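Local coordinates for scyllo-inositol 2-dehydrogenase (NADP(+)) IolW (Bacillus subtilis subsp. subtilis, PDB 3GDO), which catalyses the reversible NADPH-dependent reduction of scyllo-inosose to scyllo-inositol and does not accept NADH in place of NADPH, at residues M98-E103 / T174-G179; T322-E325 / I330-I333. One frame throughout, in Å; residues are numbered along the deposited sequence.

Contact 1 (M98-E103 / T174-G179); sequences MTATAE and TLYDLG
The phenol ring of Y176 is the flat group here, and it meets A100 at its edge: the carbonyl oxygen A100 O lies near the ring plane, next to the hydroxyl. T99 O comes to Y176 CE2 obliquely, at 3.9 Å. Over one face lies I333, whose CG2 is 3.8 Å from Y176 CE2 and displaced from it almost along the ring normal.

The polar link is one hydrogen bond, with Y176 OH as donor and A100 O as acceptor, 2.7 Å apart. The C=O...O angle of 130° and a donor in the carbonyl plane show that a lone pair of A100 O is used. Y176 CG stands anti to its own carbonyl carbon (chi1 -80°), which carries the ring off the helix toward 98-103. The ring is buried, so this bond satisfies its hydroxyl inside the protein.

Two further features shape the backbones that meet. T99 OG1 donates to T101 O at 2.7 Å, spanning A100 and probably helping to hold the turn bearing A100 O. T101 is the N-cap of helix 102-115, and its side chain caps a backbone N just beyond the segment. In the other segment, T174 O accepts from L178 N (2.7 Å) as in an alpha helix and also from G179 N (2.9 Å), the five-residue bond of the pi-type turn at 175-179.

D177, next to Y176, makes a salt bridge with K96, which belongs to the Glu-Lys-Pro sequence characteristic of Gfo/Idh/MocA enzymes. The contact thus joins the Rossmann part, where strand 91-95 leads through 98-103 into helix 102-115, to the C-terminal alpha/beta part. There, L175 packs on strand 212-219, while helix 323-342 reaches both segments, through I333 at Y176 and through E334, which accepts from A102 N.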
loop_
_atom_site.group_PDB
_atom_site.type_symbol
_atom_site.label_atom_id
_atom_site.label_comp_id
_atom_site.label_asym_id
_atom_site.label_seq_id
_atom_site.Cartn_x
_atom_site.Cartn_y
_atom_site.Cartn_z
ATOM N N MET B 98 0.768 23.514 9.713
ATOM C CA MET B 98 0.794 24.571 10.745
ATOM C C MET B 98 2.178 25.252 10.870
ATOM O O MET B 98 2.298 26.446 10.611
ATOM C CB MET B 98 0.308 23.976 12.081
ATOM C CG MET B 98 0.136 24.954 13.248
ATOM S SD MET B 98 -0.280 24.038 14.770
ATOM C CE MET B 98 -0.532 25.523 15.788
ATOM N N THR B 99 3.203 24.497 11.254
ATOM C CA THR B 99 4.591 25.002 11.319
ATOM C C THR B 99 5.544 23.867 10.931
ATOM O O THR B 99 5.096 22.745 10.746
ATOM C CB THR B 99 4.973 25.428 12.754
ATOM O OG1 THR B 99 4.591 24.393 13.662
ATOM C CG2 THR B 99 4.282 26.741 13.152
ATOM N N ALA B 100 6.851 24.122 10.876
ATOM C CA ALA B 100 7.812 23.044 10.662
ATOM C C ALA B 100 7.993 22.109 11.876
ATOM O O ALA B 100 8.257 20.912 11.716
ATOM C CB ALA B 100 9.171 23.610 10.200
ATOM N N THR B 101 7.879 22.652 13.096
ATOM C CA THR B 101 8.109 21.838 14.297
ATOM C C THR B 101 6.917 21.922 15.227
ATOM O O THR B 101 6.169 22.923 15.227
ATOM C CB THR B 101 9.415 22.227 15.103
ATOM O OG1 THR B 101 9.307 23.565 15.578
ATOM C CG2 THR B 101 10.700 22.106 14.251
ATOM N N ALA B 102 6.752 20.876 16.028
ATOM C CA ALA B 102 5.677 20.815 17.005
ATOM C C ALA B 102 5.845 21.903 18.098
ATOM O O ALA B 102 4.862 22.482 18.555
ATOM C CB ALA B 102 5.620 19.418 17.622
ATOM N N GLU B 103 7.100 22.146 18.483
ATOM C CA GLU B 103 7.528 23.151 19.484
ATOM C C GLU B 103 7.107 24.572 19.089
ATOM O O GLU B 103 6.617 25.351 19.920
ATOM C CB GLU B 103 9.074 23.075 19.646
ATOM C CG GLU B 103 9.643 23.361 21.050
ATOM C CD GLU B 103 11.126 22.870 21.240
ATOM O OE1 GLU B 103 11.964 23.600 21.837
ATOM O OE2 GLU B 103 11.458 21.743 20.805
ATOM N N THR B 174 6.789 16.888 -0.052
ATOM C CA THR B 174 5.416 16.421 -0.200
ATOM C C THR B 174 4.802 15.851 1.096
ATOM O O THR B 174 3.583 15.741 1.175
ATOM C CB THR B 174 5.314 15.327 -1.264
ATOM O OG1 THR B 174 6.288 14.336 -0.938
ATOM C CG2 THR B 174 5.516 15.902 -2.727
ATOM N N LEU B 175 5.608 15.454 2.068
ATOM C CA LEU B 175 5.060 14.980 3.343
ATOM C C LEU B 175 4.387 16.144 4.116
ATOM O O LEU B 175 3.257 16.020 4.614
ATOM C CB LEU B 175 6.155 14.287 4.194
ATOM C CG LEU B 175 5.778 13.857 5.612
ATOM C CD1 LEU B 175 4.602 12.839 5.625
ATOM C CD2 LEU B 175 7.009 13.338 6.397
ATOM N N TYR B 176 5.067 17.291 4.190
ATOM C CA TYR B 176 4.416 18.502 4.716
ATOM C C TYR B 176 3.244 18.952 3.854
ATOM O O TYR B 176 2.165 19.249 4.364
ATOM C CB TYR B 176 5.397 19.661 4.800
ATOM C CG TYR B 176 6.281 19.604 6.028
ATOM C CD1 TYR B 176 7.604 19.163 5.939
ATOM C CD2 TYR B 176 5.787 20.001 7.257
ATOM C CE1 TYR B 176 8.428 19.143 7.082
ATOM C CE2 TYR B 176 6.588 19.973 8.411
ATOM C CZ TYR B 176 7.894 19.547 8.316
ATOM O OH TYR B 176 8.665 19.521 9.471
ATOM N N ASP B 177 3.440 18.992 2.553
ATOM C CA ASP B 177 2.432 19.593 1.704
ATOM C C ASP B 177 1.200 18.692 1.465
ATOM O O ASP B 177 0.064 19.159 1.524
ATOM C CB ASP B 177 3.041 19.993 0.380
ATOM C CG ASP B 177 2.065 20.726 -0.486
ATOM O OD1 ASP B 177 1.156 21.407 0.054
ATOM O OD2 ASP B 177 2.183 20.643 -1.710
ATOM N N LEU B 178 1.414 17.408 1.248
ATOM C CA LEU B 178 0.310 16.485 0.918
ATOM C C LEU B 178 0.054 15.537 2.058
ATOM O O LEU B 178 -1.105 15.297 2.419
ATOM C CB LEU B 178 0.631 15.668 -0.353
ATOM C CG LEU B 178 1.025 16.412 -1.644
ATOM C CD1 LEU B 178 1.105 15.396 -2.802
ATOM C CD2 LEU B 178 0.148 17.554 -2.022
ATOM N N GLY B 179 1.139 14.998 2.626
ATOM C CA GLY B 179 1.027 14.061 3.741
ATOM C C GLY B 179 0.214 14.629 4.895
ATOM O O GLY B 179 -0.567 13.897 5.516
#

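Contact 2 (T322-E325 / I330-I333); sequences TAEE and IRII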
loop_
_atom_site.group_PDB
_atom_site.type_symbol
_atom_site.label_atom_id
_atom_site.label_comp_id
_atom_site.label_asym_id
_atom_site.label_seq_id
_atom_site.Cartn_x
_atom_site.Cartn_y
_atom_site.Cartn_z
ATOM N N THR B 322 -8.650 22.430 15.760
ATOM C CA THR B 322 -8.054 23.128 16.898
ATOM C C THR B 322 -6.544 23.183 16.741
ATOM O O THR B 322 -5.982 22.427 15.976
ATOM C CB THR B 322 -8.338 22.370 18.253
ATOM O OG1 THR B 322 -7.699 21.089 18.225
ATOM C CG2 THR B 322 -9.872 22.178 18.512
ATOM N N ALA B 323 -5.884 24.041 17.514
ATOM C CA ALA B 323 -4.455 24.193 17.454
ATOM C C ALA B 323 -3.759 22.893 17.818
ATOM O O ALA B 323 -2.772 22.528 17.162
ATOM C CB ALA B 323 -3.970 25.349 18.351
ATOM N N GLU B 324 -4.264 22.232 18.862
ATOM C CA GLU B 324 -3.808 20.910 19.306
ATOM C C GLU B 324 -3.819 19.856 18.185
ATOM O O GLU B 324 -2.861 19.105 18.041
ATOM C CB GLU B 324 -4.711 20.396 20.449
ATOM C CG GLU B 324 -4.119 19.262 21.279
ATOM C CD GLU B 324 -2.610 19.445 21.601
ATOM O OE1 GLU B 324 -2.160 20.543 22.092
ATOM O OE2 GLU B 324 -1.854 18.483 21.321
ATOM N N GLU B 325 -4.928 19.779 17.452
ATOM C CA GLU B 325 -5.030 18.843 16.334
ATOM C C GLU B 325 -3.994 19.201 15.242
ATOM O O GLU B 325 -3.289 18.321 14.762
ATOM C CB GLU B 325 -6.453 18.814 15.786
ATOM C CG GLU B 325 -7.469 18.210 16.766
ATOM C CD GLU B 325 -8.875 18.609 16.371
ATOM O OE1 GLU B 325 -9.019 19.423 15.416
ATOM O OE2 GLU B 325 -9.836 18.123 16.984
ATOM N N ILE B 330 1.896 17.797 12.933
ATOM C CA ILE B 330 3.323 18.097 12.913
ATOM C C ILE B 330 4.102 17.098 13.721
ATOM O O ILE B 330 5.167 16.694 13.327
ATOM C CB ILE B 330 3.623 19.547 13.402
ATOM C CG1 ILE B 330 2.824 20.574 12.575
ATOM C CG2 ILE B 330 5.101 19.842 13.315
ATOM C CD1 ILE B 330 2.841 20.317 11.007
ATOM N N ARG B 331 3.545 16.673 14.849
ATOM C CA ARG B 331 4.153 15.633 15.669
ATOM C C ARG B 331 4.344 14.329 14.878
ATOM O O ARG B 331 5.379 13.660 14.996
ATOM C CB ARG B 331 3.278 15.350 16.901
ATOM C CG ARG B 331 3.420 16.399 18.009
ATOM C CD ARG B 331 3.233 15.776 19.390
ATOM N NE ARG B 331 1.996 16.266 19.975
ATOM C CZ ARG B 331 1.912 17.378 20.705
ATOM N NH1 ARG B 331 3.008 18.106 20.941
ATOM N NH2 ARG B 331 0.726 17.773 21.188
ATOM N N ILE B 332 3.338 13.967 14.073
ATOM C CA ILE B 332 3.455 12.728 13.293
ATOM C C ILE B 332 4.486 12.930 12.212
ATOM O O ILE B 332 5.272 12.022 11.954
ATOM C CB ILE B 332 2.119 12.315 12.623
ATOM C CG1 ILE B 332 1.090 11.973 13.687
ATOM C CG2 ILE B 332 2.335 11.089 11.622
ATOM C CD1 ILE B 332 1.520 10.843 14.597
ATOM N N ILE B 333 4.487 14.118 11.584
ATOM C CA ILE B 333 5.454 14.425 10.517
ATOM C C ILE B 333 6.910 14.350 11.030
ATOM O O ILE B 333 7.751 13.723 10.391
ATOM C CB ILE B 333 5.143 15.768 9.833
ATOM C CG1 ILE B 333 3.881 15.625 8.972
ATOM C CG2 ILE B 333 6.250 16.201 8.949
ATOM C CD1 ILE B 333 3.422 16.933 8.429
#
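Two helical turns separate R331 from E324, the pair that touches along this one helix. I330, which precedes R331, is buried and rests on P97. R331 itself points its CB toward 322-325, and its chain, bent at chi2 and chi3, brings NH2 to 2.7 Å from E324 OE2, a salt bridge. OE2 lies in plane at the guanidinium edge, and the carboxylate and guanidinium planes differ by only 21°. The CB of E324 points away, but a bend at chi2 (41°) turns its carboxylate back. R331 NE is hydrogen-bonded to N328 OD1 and NH1 makes a salt bridge with E106, so several partners fix the rotation of the group. At the helix start a capping box closes the first turn: E325 N donates to T322 OG1 (3.2 Å), and T322 N to E325 OE1 (3.0 Å), the latter from above the carboxylate plane. OE1 also makes a salt bridge with R126.

Helix 323-342 therefore lies between neighbours: E324 and R331 face helix 102-115, while I332 and I333, where the walk ends, are buried against strand 212-219 and helix 174-190 respectively.

Contact 1 is buried and contact 2 lies at the surface, although their centres are only 9 Å apart. The first joins segments 71 residues apart, between the Rossmann and C-terminal parts; the second stays within a single helix. I330 links them: its CD1 lies 3.3 Å from T99 O and its CG2 3.4 Å from T101 C, plain packing of the inner side of helix 323-342 against the turn before helix 102-115. The same two helices also meet nearer the surface, through R331 and E106. Across the segments the chemistry differs, a neutral hydrogen bond in contact 1 and a salt bridge in contact 2, yet charged groups flank contact 1 too, at D177 with K96 and at E334.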